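Local coordinates for nitrogen regulatory PII-like protein (Bacillus subtilis subsp. subtilis, PDB 4R25) that is a PII-family signalling protein required for full induction of the nrgAB operon when ammonium is limiting, at residues V9-N14 against L83-P88. Sequence-based numbering, arbitrary orientation.
Sequences VTRPAN and LKTGSP
Arg11 reaches Ser87 and Pro88 with a side chain that runs out extended, CG anti to the backbone N (chi1 166°), and then bends at chi3 (-58°), which turns the guanidinium into the loop that follows helix 72-83. There NH2 does most of the work across the contact. Arg11 NH2 gives a hydrogen bond to Ser87 O at 3.3 Å and a weak one to Pro88 O at 2.9 Å, and both carbonyl oxygens lie at the edge of the guanidinium, in its plane. The first bond is bent, and NH2 stands well above the carbonyl plane of Ser87, 63° out of it. Arg11 NH1 passes 3.4 Å from Thr85 OG1, and the methyl of the same threonine, CG2, comes within 3.8 Å of NH1. The strongest partner of NH1 is Asp90, through a salt bridge; the other carboxylate oxygen of Asp90 takes the backbone N-H of Thr85, so one acid fastens both the arginine and the loop. With bonds at both terminal nitrogens, the guanidinium is probably limited in its rotation.

Closer to the helix the contact turns apolar. Leu83 spreads its two methyls between two residues of 9-14: CD1 meets Thr10 CG2 at 4.1 Å, the two side chains crossing at about a right angle, while CD2 touches Asn14 CB at 4.0 Å. The hydroxyl of Thr10 is hydrogen-bonded to Asp90 O, and on a second subunit Ile104 packs against Leu83.

Altogether, the end of strand 4-10 and its exit toward helix 15-25 are tied to the loop leading into strand 92-97. These are one connection from each of the two beta-alpha-beta crossovers of the ferredoxin-like βαββαβ fold of PII proteins, where the loop before strand 92-97 probably corresponds to the B-loop, which in relatives helps form the ATP-binding cleft between subunits.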
ATOM      1  N   VAL A   9      -4.004   6.656   7.847  1.00 40.29           N
ATOM      2  CA  VAL A   9      -3.254   7.743   7.230  1.00 45.24           C
ATOM      3  C   VAL A   9      -3.525   9.053   7.968  1.00 54.95           C
ATOM      4  O   VAL A   9      -4.605   9.627   7.860  1.00 43.94           O
ATOM      5  CB  VAL A   9      -3.600   7.892   5.738  1.00 43.99           C
ATOM      6  CG1 VAL A   9      -2.959   9.137   5.167  1.00 42.80           C
ATOM      7  CG2 VAL A   9      -3.160   6.656   4.970  1.00 39.66           C
ATOM      8  N   THR A  10      -2.537   9.529   8.714  1.00 49.65           N
ATOM      9  CA  THR A  10      -2.807  10.569   9.690  1.00 47.92           C
ATOM     10  C   THR A  10      -1.655  11.554   9.935  1.00 43.33           C
ATOM     11  O   THR A  10      -0.625  11.518   9.265  1.00 55.21           O
ATOM     12  CB  THR A  10      -3.309   9.928  11.010  1.00 48.42           C
ATOM     13  OG1 THR A  10      -3.520  10.932  12.007  1.00 62.99           O
ATOM     14  CG2 THR A  10      -2.319   8.888  11.521  1.00 62.76           C
ATOM     15  N   ARG A  11      -1.880  12.459  10.882  1.00 63.43           N
ATOM     16  CA  ARG A  11      -0.923  13.481  11.299  1.00 67.39           C
ATOM     17  C   ARG A  11       0.201  12.839  12.117  1.00 62.31           C
ATOM     18  O   ARG A  11      -0.057  11.965  12.943  1.00 72.73           O
ATOM     19  CB  ARG A  11      -1.688  14.527  12.126  1.00 71.25           C
ATOM     20  CG  ARG A  11      -0.883  15.521  12.942  1.00 87.30           C
ATOM     21  CD  ARG A  11      -1.804  16.273  13.933  1.00 64.54           C
ATOM     22  NE  ARG A  11      -2.915  16.988  13.292  1.00 73.65           N
ATOM     23  CZ  ARG A  11      -4.203  16.739  13.530  1.00 77.16           C
ATOM     24  NH1 ARG A  11      -4.553  15.796  14.400  1.00 56.25           N
ATOM     25  NH2 ARG A  11      -5.150  17.431  12.905  1.00 58.26           N
ATOM     26  N   PRO A  12       1.451  13.262  11.868  1.00 62.23           N
ATOM     27  CA  PRO A  12       2.678  12.699  12.461  1.00 53.61           C
ATOM     28  C   PRO A  12       2.753  12.662  14.003  1.00 68.70           C
ATOM     29  O   PRO A  12       3.604  11.944  14.537  1.00100.86           O
ATOM     30  CB  PRO A  12       3.773  13.617  11.917  1.00 58.34           C
ATOM     31  CG  PRO A  12       3.226  14.110  10.595  1.00 50.33           C
ATOM     32  CD  PRO A  12       1.744  14.269  10.826  1.00 55.16           C
ATOM     33  N   ALA A  13       1.899  13.402  14.701  1.00 70.58           N
ATOM     34  CA  ALA A  13       1.896  13.381  16.165  1.00 81.39           C
ATOM     35  C   ALA A  13       1.078  12.222  16.762  1.00 79.15           C
ATOM     36  O   ALA A  13       0.294  11.583  16.063  1.00 62.56           O
ATOM     37  CB  ALA A  13       1.387  14.714  16.697  1.00 79.52           C
ATOM     38  N   ASN A  14       1.264  11.972  18.058  1.00 69.57           N
ATOM     39  CA  ASN A  14       0.441  11.022  18.813  1.00 72.46           C
ATOM     40  C   ASN A  14       0.751   9.539  18.590  1.00 69.05           C
ATOM     41  O   ASN A  14      -0.019   8.666  19.004  1.00 56.77           O
ATOM     42  CB  ASN A  14      -1.040  11.263  18.534  1.00 82.56           C
ATOM     43  CG  ASN A  14      -1.782  11.831  19.731  1.00104.41           C
ATOM     44  OD1 ASN A  14      -1.526  11.457  20.878  1.00 90.51           O
ATOM     45  ND2 ASN A  14      -2.716  12.740  19.463  1.00 86.43           N
ATOM     46  N   LEU A  83      -6.424   9.251  18.123  1.00 70.97           N
ATOM     47  CA  LEU A  83      -5.948  10.182  17.095  1.00 77.99           C
ATOM     48  C   LEU A  83      -6.900  11.359  16.846  1.00 69.48           C
ATOM     49  O   LEU A  83      -6.565  12.302  16.124  1.00 68.97           O
ATOM     50  CB  LEU A  83      -5.669   9.428  15.786  1.00 63.25           C
ATOM     51  CG  LEU A  83      -4.629   8.306  15.875  1.00 65.08           C
ATOM     52  CD1 LEU A  83      -4.591   7.470  14.600  1.00 47.32           C
ATOM     53  CD2 LEU A  83      -3.255   8.879  16.188  1.00 48.06           C
ATOM     54  N   LYS A  84      -8.082  11.291  17.450  1.00 62.64           N
ATOM     55  CA  LYS A  84      -9.079  12.353  17.346  1.00 68.90           C
ATOM     56  C   LYS A  84      -8.641  13.625  18.073  1.00 72.97           C
ATOM     57  O   LYS A  84      -8.286  13.577  19.254  1.00 66.90           O
ATOM     58  CB  LYS A  84     -10.407  11.859  17.923  1.00 62.27           C
ATOM     59  CG  LYS A  84     -11.421  12.949  18.206  1.00 99.37           C
ATOM     60  CD  LYS A  84     -12.469  13.068  17.103  1.00 85.57           C
ATOM     61  CE  LYS A  84     -13.388  11.853  17.057  1.00 92.40           C
ATOM     62  NZ  LYS A  84     -13.897  11.493  18.412  1.00103.75           N
ATOM     63  N   THR A  85      -8.653  14.753  17.366  1.00 65.41           N
ATOM     64  CA  THR A  85      -8.393  16.046  17.992  1.00 69.80           C
ATOM     65  C   THR A  85      -9.361  17.108  17.480  1.00 86.96           C
ATOM     66  O   THR A  85      -9.254  18.278  17.844  1.00 89.01           O
ATOM     67  CB  THR A  85      -6.950  16.544  17.755  1.00 77.72           C
ATOM     68  OG1 THR A  85      -6.844  17.131  16.451  1.00 76.39           O
ATOM     69  CG2 THR A  85      -5.942  15.411  17.913  1.00 58.10           C
ATOM     70  N   GLY A  86     -10.292  16.697  16.622  1.00 93.81           N
ATOM     71  CA  GLY A  86     -11.304  17.596  16.095  1.00 73.37           C
ATOM     72  C   GLY A  86     -10.810  18.527  15.005  1.00 76.97           C
ATOM     73  O   GLY A  86     -11.529  18.819  14.049  1.00 87.79           O
ATOM     74  N   SER A  87      -9.581  19.005  15.154  1.00 65.82           N
ATOM     75  CA  SER A  87      -8.991  19.903  14.173  1.00 71.62           C
ATOM     76  C   SER A  87      -8.769  19.143  12.874  1.00 92.53           C
ATOM     77  O   SER A  87      -8.397  17.971  12.902  1.00 84.39           O
ATOM     78  CB  SER A  87      -7.658  20.456  14.689  1.00 89.54           C
ATOM     79  OG  SER A  87      -7.438  20.102  16.047  1.00 79.51           O
ATOM     80  N   PRO A  88      -9.001  19.804  11.728  1.00 81.63           N
ATOM     81  CA  PRO A  88      -8.774  19.157  10.434  1.00 76.19           C
ATOM     82  C   PRO A  88      -7.356  18.605  10.340  1.00 90.47           C
ATOM     83  O   PRO A  88      -6.441  19.158  10.959  1.00 77.64           O
ATOM     84  CB  PRO A  88      -8.991  20.294   9.426  1.00105.05           C
ATOM     85  CG  PRO A  88      -8.880  21.553  10.224  1.00 72.88           C
ATOM     86  CD  PRO A  88      -9.412  21.208  11.574  1.00 81.50           C
TER